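Local coordinates for inactivation-no-after-potential D protein (Drosophila melanogaster, PDB 2QKT) that acts as a multi-PDZ scaffold that probably gathers components of a G protein-coupled signalling pathway in Drosophila vision, at residues 42-47 / 79-84; 48-53 / 67-72. One frame throughout, in Å; residues are numbered along the deposited sequence.

In the fold
Interactions 1 and 2 use adjoining strands of one antiparallel sheet: interaction 1 seats the turn after helix 38-43 on strand 76-83, whereas interaction 2 brings the 67-72 turn against strand 49-53. They lie about 12 Å apart, centre to centre, and antiparallel pairing of the two strands joins them: Thr51 N stands 2.8 Å from Glu80 O, and Ile49 N 2.8 Å from Thr82 O. Asp48 of 48-53 adds a polar tie between the two contacts, its carboxylate forming a salt bridge with Arg83 of 79-84. Beside interaction 2, the disulfide Cys27-Cys66 bonds strand 26-32 to the residue just before 67-72, close to where PDZ domains usually bind peptide, between the second strand and second helix.

Interaction 1 (42-47 / 79-84); sequences SKLQRG and MEVTRP
In this PDZ domain, the turn leaving helix 38-43 lies over the last strand through two pairs, Leu44 with Val81 and Gln45 with Arg83. The first is apolar: Leu44 CD2 rests against both methyls of Val81, 4.0 Å from CG2, and its other methyl, CD1, extends to Met79 CE at 4.4 Å. The second is a stack of flat groups. Arg83 starts with CG anti to the backbone N (chi1 179°), then bends at chi2 and chi3, which folds the guanidinium back over the turn. The Gln45 amide lies over one of its faces, with planes 26° apart and CD 3.6 Å from Arg83 NH1. That nitrogen also makes a weak hydrogen bond to Lys43 O, 3.3 Å long and bent to 123°. Its stronger partner is Asp48 OD2, which accepts the Gln45 N-H as well and so binds turn and strand to a single carboxylate oxygen. Farther along, Pro84 CD packs 3.7 Å from Gly47 O. Strand 76-83 runs between strands 2-9 and 49-53; Phe4 of the former touches both Lys43 and Val81, while Met79 reaches Ile50 and Phe53 of the latter.

Interaction 2 (48-53 / 67-72); sequences DIITKF and YALFKG
Phe53 meets Leu69 and Phe70 in two different ways, an example of one ring packing against two consecutive residues of a turn. Leu69 lies over a face of Phe53 in a CH-pi contact, its CG 4.1 Å from the ring centroid and displaced toward the rim. With CG anti to the backbone N in both residues (chi1 -171° for Phe53), each side chain swings out toward the other segment, which brings Leu69 CG over the Phe53 ring; the two run alongside each other, pointing opposite ways. Phe70 instead presents an edge to the face of Phe53, in an offset edge-to-face pair with centroids 5.2 Å apart and planes at 70°. The approach is close at Phe70 CD2, 3.4 Å from Phe53 CZ. Ile50 joins at the edge of the Phe70 ring, where its CD1 lies 4.1 Å from CZ; the same methyl comes within 4.3 Å of Leu69 CD2.

Leu69 O packs over the same face of Phe53 as Leu69 CG, near the rim, 3.3 Å from Phe53 CE2. This oxygen also accepts a hydrogen bond from Gln64 of the third subunit, so the assembly meets the packing here. Leu69 and Phe70 are the two central residues of a type I beta turn, closed by Lys71 N to Ala68 O at 3.2 Å, and this delivers consecutive side chains to the strand. On the strand, Thr51 and Lys52 form a classic beta bulge opposite Glu80, immediately before Phe53. Leu20 and Leu18 of strand 18-23 touch Leu69 and Phe70 respectively, and Leu58 touches Ile50 and Leu69. Hydrophobic packing of this kind belongs to the interior of the PDZ fold, where the second helix normally lies against the sheet; here residues 67-72 form no regular helix.

Interaction 1 (42-47 / 79-84)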
loop_
_atom_site.group_PDB
_atom_site.type_symbol
_atom_site.label_atom_id
_atom_site.label_comp_id
_atom_site.label_asym_id
_atom_site.label_seq_id
_atom_site.Cartn_x
_atom_site.Cartn_y
_atom_site.Cartn_z
ATOM N N SER A 42 10.661 3.840 24.477
ATOM C CA SER A 42 9.995 4.179 25.730
ATOM C C SER A 42 8.499 4.339 25.698
ATOM O O SER A 42 7.839 4.094 26.712
ATOM C CB SER A 42 10.556 5.473 26.314
ATOM O OG SER A 42 11.745 5.247 27.032
ATOM N N LYS A 43 7.941 4.753 24.569
ATOM C CA LYS A 43 6.510 4.970 24.591
ATOM C C LYS A 43 5.671 4.303 23.507
ATOM O O LYS A 43 4.443 4.261 23.630
ATOM C CB LYS A 43 6.234 6.481 24.566
ATOM C CG LYS A 43 7.130 7.365 25.431
ATOM C CD LYS A 43 6.594 8.787 25.455
ATOM C CE LYS A 43 7.633 9.777 25.927
ATOM N NZ LYS A 43 8.814 9.726 25.012
ATOM N N LEU A 44 6.299 3.784 22.457
ATOM C CA LEU A 44 5.529 3.170 21.380
ATOM C C LEU A 44 5.556 1.652 21.290
ATOM O O LEU A 44 6.569 1.002 21.566
ATOM C CB LEU A 44 5.950 3.754 20.034
ATOM C CG LEU A 44 5.598 5.226 19.813
ATOM C CD1 LEU A 44 6.312 5.745 18.562
ATOM C CD2 LEU A 44 4.082 5.382 19.693
ATOM N N GLN A 45 4.418 1.108 20.872
ATOM C CA GLN A 45 4.224 -0.323 20.697
ATOM C C GLN A 45 3.390 -0.604 19.457
ATOM O O GLN A 45 2.657 0.265 18.978
ATOM C CB GLN A 45 3.504 -0.909 21.910
ATOM C CG GLN A 45 4.354 -1.017 23.152
ATOM C CD GLN A 45 3.549 -1.467 24.355
ATOM O OE1 GLN A 45 2.462 -2.025 24.218
ATOM N NE2 GLN A 45 4.097 -1.249 25.542
ATOM N N ARG A 46 3.511 -1.824 18.944
ATOM C CA ARG A 46 2.744 -2.235 17.780
ATOM C C ARG A 46 1.278 -2.096 18.162
ATOM O O ARG A 46 0.884 -2.422 19.289
ATOM C CB ARG A 46 3.047 -3.694 17.422
ATOM C CG ARG A 46 4.498 -3.955 17.052
ATOM C CD ARG A 46 4.709 -5.411 16.642
ATOM N NE ARG A 46 6.090 -5.673 16.250
ATOM C CZ ARG A 46 7.129 -5.615 17.078
ATOM N NH1 ARG A 46 6.952 -5.317 18.362
ATOM N NH2 ARG A 46 8.348 -5.864 16.623
ATOM N N GLY A 47 0.471 -1.590 17.239
ATOM C CA GLY A 47 -0.941 -1.426 17.530
ATOM C C GLY A 47 -1.295 0.010 17.861
ATOM O O GLY A 47 -2.462 0.394 17.759
ATOM N N MET A 79 4.338 13.620 17.494
ATOM C CA MET A 79 3.219 12.735 17.191
ATOM C C MET A 79 2.189 12.679 18.307
ATOM O O MET A 79 2.539 12.746 19.489
ATOM C CB MET A 79 3.698 11.296 16.994
ATOM C CG MET A 79 4.777 11.059 15.962
ATOM S SD MET A 79 5.333 9.327 16.077
ATOM C CE MET A 79 7.031 9.569 16.527
ATOM N N GLU A 80 0.923 12.550 17.924
ATOM C CA GLU A 80 -0.150 12.368 18.887
ATOM C C GLU A 80 -0.569 10.914 18.649
ATOM O O GLU A 80 -0.793 10.497 17.505
ATOM C CB GLU A 80 -1.290 13.367 18.642
ATOM C CG GLU A 80 -0.970 14.736 19.268
ATOM C CD GLU A 80 -2.037 15.777 19.031
ATOM O OE1 GLU A 80 -3.214 15.406 18.848
ATOM O OE2 GLU A 80 -1.705 16.978 19.064
ATOM N N VAL A 81 -0.649 10.144 19.727
ATOM C CA VAL A 81 -0.948 8.723 19.629
ATOM C C VAL A 81 -2.098 8.212 20.489
ATOM O O VAL A 81 -2.326 8.694 21.597
ATOM C CB VAL A 81 0.333 7.912 19.985
ATOM C CG1 VAL A 81 0.087 6.413 19.838
ATOM C CG2 VAL A 81 1.491 8.362 19.092
ATOM N N THR A 82 -2.826 7.237 19.953
ATOM C CA THR A 82 -3.921 6.597 20.662
ATOM C C THR A 82 -3.580 5.120 20.786
ATOM O O THR A 82 -3.161 4.483 19.810
ATOM C CB THR A 82 -5.264 6.730 19.918
ATOM O OG1 THR A 82 -5.730 8.084 20.004
ATOM C CG2 THR A 82 -6.298 5.787 20.515
ATOM N N ARG A 83 -3.755 4.584 21.990
ATOM C CA ARG A 83 -3.472 3.186 22.260
ATOM C C ARG A 83 -4.683 2.395 22.750
ATOM O O ARG A 83 -5.205 2.650 23.828
ATOM C CB ARG A 83 -2.358 3.073 23.305
ATOM C CG ARG A 83 -2.023 1.636 23.657
ATOM C CD ARG A 83 -0.513 1.421 23.682
ATOM N NE ARG A 83 0.126 1.807 24.929
ATOM C CZ ARG A 83 1.436 1.984 25.069
ATOM N NH1 ARG A 83 2.252 1.823 24.031
ATOM N NH2 ARG A 83 1.932 2.281 26.258
ATOM N N PRO A 84 -5.161 1.438 21.944
ATOM C CA PRO A 84 -6.309 0.591 22.289
ATOM C C PRO A 84 -5.968 -0.284 23.505
ATOM O O PRO A 84 -4.808 -0.364 23.902
ATOM C CB PRO A 84 -6.522 -0.215 21.009
ATOM C CG PRO A 84 -6.022 0.771 19.936
ATOM C CD PRO A 84 -4.711 1.123 20.580
#

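Interaction 2 (48-53 / 67-72)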
loop_
_atom_site.group_PDB
_atom_site.type_symbol
_atom_site.label_atom_id
_atom_site.label_comp_id
_atom_site.label_asym_id
_atom_site.label_seq_id
_atom_site.Cartn_x
_atom_site.Cartn_y
_atom_site.Cartn_z
ATOM N N ASP A 48 -0.308 0.803 18.272
ATOM C CA ASP A 48 -0.566 2.209 18.573
ATOM C C ASP A 48 -0.941 2.909 17.272
ATOM O O ASP A 48 -0.473 2.527 16.197
ATOM C CB ASP A 48 0.666 2.894 19.186
ATOM C CG ASP A 48 0.982 2.387 20.582
ATOM O OD1 ASP A 48 0.105 1.739 21.184
ATOM O OD2 ASP A 48 2.089 2.657 21.085
ATOM N N ILE A 49 -1.793 3.923 17.374
ATOM C CA ILE A 49 -2.245 4.657 16.202
ATOM C C ILE A 49 -1.777 6.104 16.263
ATOM O O ILE A 49 -2.080 6.820 17.217
ATOM C CB ILE A 49 -3.781 4.671 16.121
ATOM C CG1 ILE A 49 -4.329 3.247 16.277
ATOM C CG2 ILE A 49 -4.216 5.286 14.790
ATOM C CD1 ILE A 49 -5.848 3.184 16.384
ATOM N N ILE A 50 -1.030 6.521 15.253
ATOM C CA ILE A 50 -0.560 7.895 15.172
ATOM C C ILE A 50 -1.735 8.659 14.566
ATOM O O ILE A 50 -2.117 8.393 13.425
ATOM C CB ILE A 50 0.645 8.019 14.233
ATOM C CG1 ILE A 50 1.807 7.180 14.762
ATOM C CG2 ILE A 50 1.047 9.482 14.107
ATOM C CD1 ILE A 50 3.016 7.183 13.865
ATOM N N THR A 51 -2.308 9.592 15.322
ATOM C CA THR A 51 -3.459 10.360 14.845
ATOM C C THR A 51 -3.117 11.734 14.287
ATOM O O THR A 51 -3.908 12.335 13.566
ATOM C CB THR A 51 -4.487 10.542 15.961
ATOM O OG1 THR A 51 -3.852 11.170 17.085
ATOM C CG2 THR A 51 -5.049 9.198 16.386
ATOM N N LYS A 52 -1.946 12.242 14.639
ATOM C CA LYS A 52 -1.515 13.536 14.138
ATOM C C LYS A 52 0.001 13.508 14.050
ATOM O O LYS A 52 0.683 12.989 14.947
ATOM C CB LYS A 52 -1.962 14.693 15.059
ATOM C CG LYS A 52 -1.577 16.069 14.486
ATOM C CD LYS A 52 -1.738 17.233 15.459
ATOM C CE LYS A 52 -3.171 17.654 15.665
ATOM N NZ LYS A 52 -3.259 19.108 15.329
ATOM N N PHE A 53 0.526 14.066 12.970
ATOM C CA PHE A 53 1.961 14.104 12.755
ATOM C C PHE A 53 2.363 15.520 12.354
ATOM O O PHE A 53 1.838 16.060 11.379
ATOM C CB PHE A 53 2.348 13.128 11.641
ATOM C CG PHE A 53 3.825 12.948 11.485
ATOM C CD1 PHE A 53 4.550 12.267 12.460
ATOM C CD2 PHE A 53 4.503 13.512 10.406
ATOM C CE1 PHE A 53 5.933 12.149 12.370
ATOM C CE2 PHE A 53 5.891 13.403 10.300
ATOM C CZ PHE A 53 6.611 12.720 11.289
ATOM N N TYR A 67 2.107 5.597 4.225
ATOM C CA TYR A 67 3.233 4.919 3.606
ATOM C C TYR A 67 4.482 5.764 3.369
ATOM O O TYR A 67 5.484 5.261 2.872
ATOM C CB TYR A 67 2.747 4.252 2.310
ATOM C CG TYR A 67 1.664 3.222 2.569
ATOM C CD1 TYR A 67 0.657 2.982 1.635
ATOM C CD2 TYR A 67 1.655 2.466 3.743
ATOM C CE1 TYR A 67 -0.326 2.024 1.854
ATOM C CE2 TYR A 67 0.678 1.501 3.978
ATOM C CZ TYR A 67 -0.311 1.284 3.027
ATOM O OH TYR A 67 -1.273 0.318 3.247
ATOM N N ALA A 68 4.423 7.046 3.713
ATOM C CA ALA A 68 5.588 7.920 3.566
ATOM C C ALA A 68 5.436 9.095 4.519
ATOM O O ALA A 68 5.881 10.215 4.241
ATOM C CB ALA A 68 5.716 8.411 2.123
ATOM N N LEU A 69 4.805 8.815 5.653
ATOM C CA LEU A 69 4.544 9.823 6.672
ATOM C C LEU A 69 5.785 10.552 7.170
ATOM O O LEU A 69 5.719 11.744 7.493
ATOM C CB LEU A 69 3.843 9.176 7.870
ATOM C CG LEU A 69 3.351 10.157 8.933
ATOM C CD1 LEU A 69 2.245 11.024 8.339
ATOM C CD2 LEU A 69 2.826 9.387 10.140
ATOM N N PHE A 70 6.911 9.842 7.226
ATOM C CA PHE A 70 8.163 10.412 7.733
ATOM C C PHE A 70 9.130 10.990 6.705
ATOM O O PHE A 70 10.210 11.449 7.077
ATOM C CB PHE A 70 8.907 9.356 8.562
ATOM C CG PHE A 70 8.049 8.692 9.596
ATOM C CD1 PHE A 70 7.904 7.306 9.609
ATOM C CD2 PHE A 70 7.345 9.455 10.521
ATOM C CE1 PHE A 70 7.060 6.687 10.528
ATOM C CE2 PHE A 70 6.495 8.848 11.449
ATOM C CZ PHE A 70 6.349 7.460 11.451
ATOM N N LYS A 71 8.775 10.979 5.428
ATOM C CA LYS A 71 9.697 11.521 4.437
ATOM C C LYS A 71 9.813 13.037 4.546
ATOM O O LYS A 71 8.808 13.742 4.644
ATOM C CB LYS A 71 9.268 11.134 3.018
ATOM C CG LYS A 71 10.207 11.676 1.944
ATOM C CD LYS A 71 10.228 10.786 0.717
ATOM C CE LYS A 71 11.264 11.254 -0.298
ATOM N NZ LYS A 71 11.440 10.255 -1.392
ATOM N N GLY A 72 11.045 13.530 4.532
ATOM C CA GLY A 72 11.265 14.961 4.626
ATOM C C GLY A 72 11.213 15.475 6.053
ATOM O O GLY A 72 11.414 16.666 6.291
#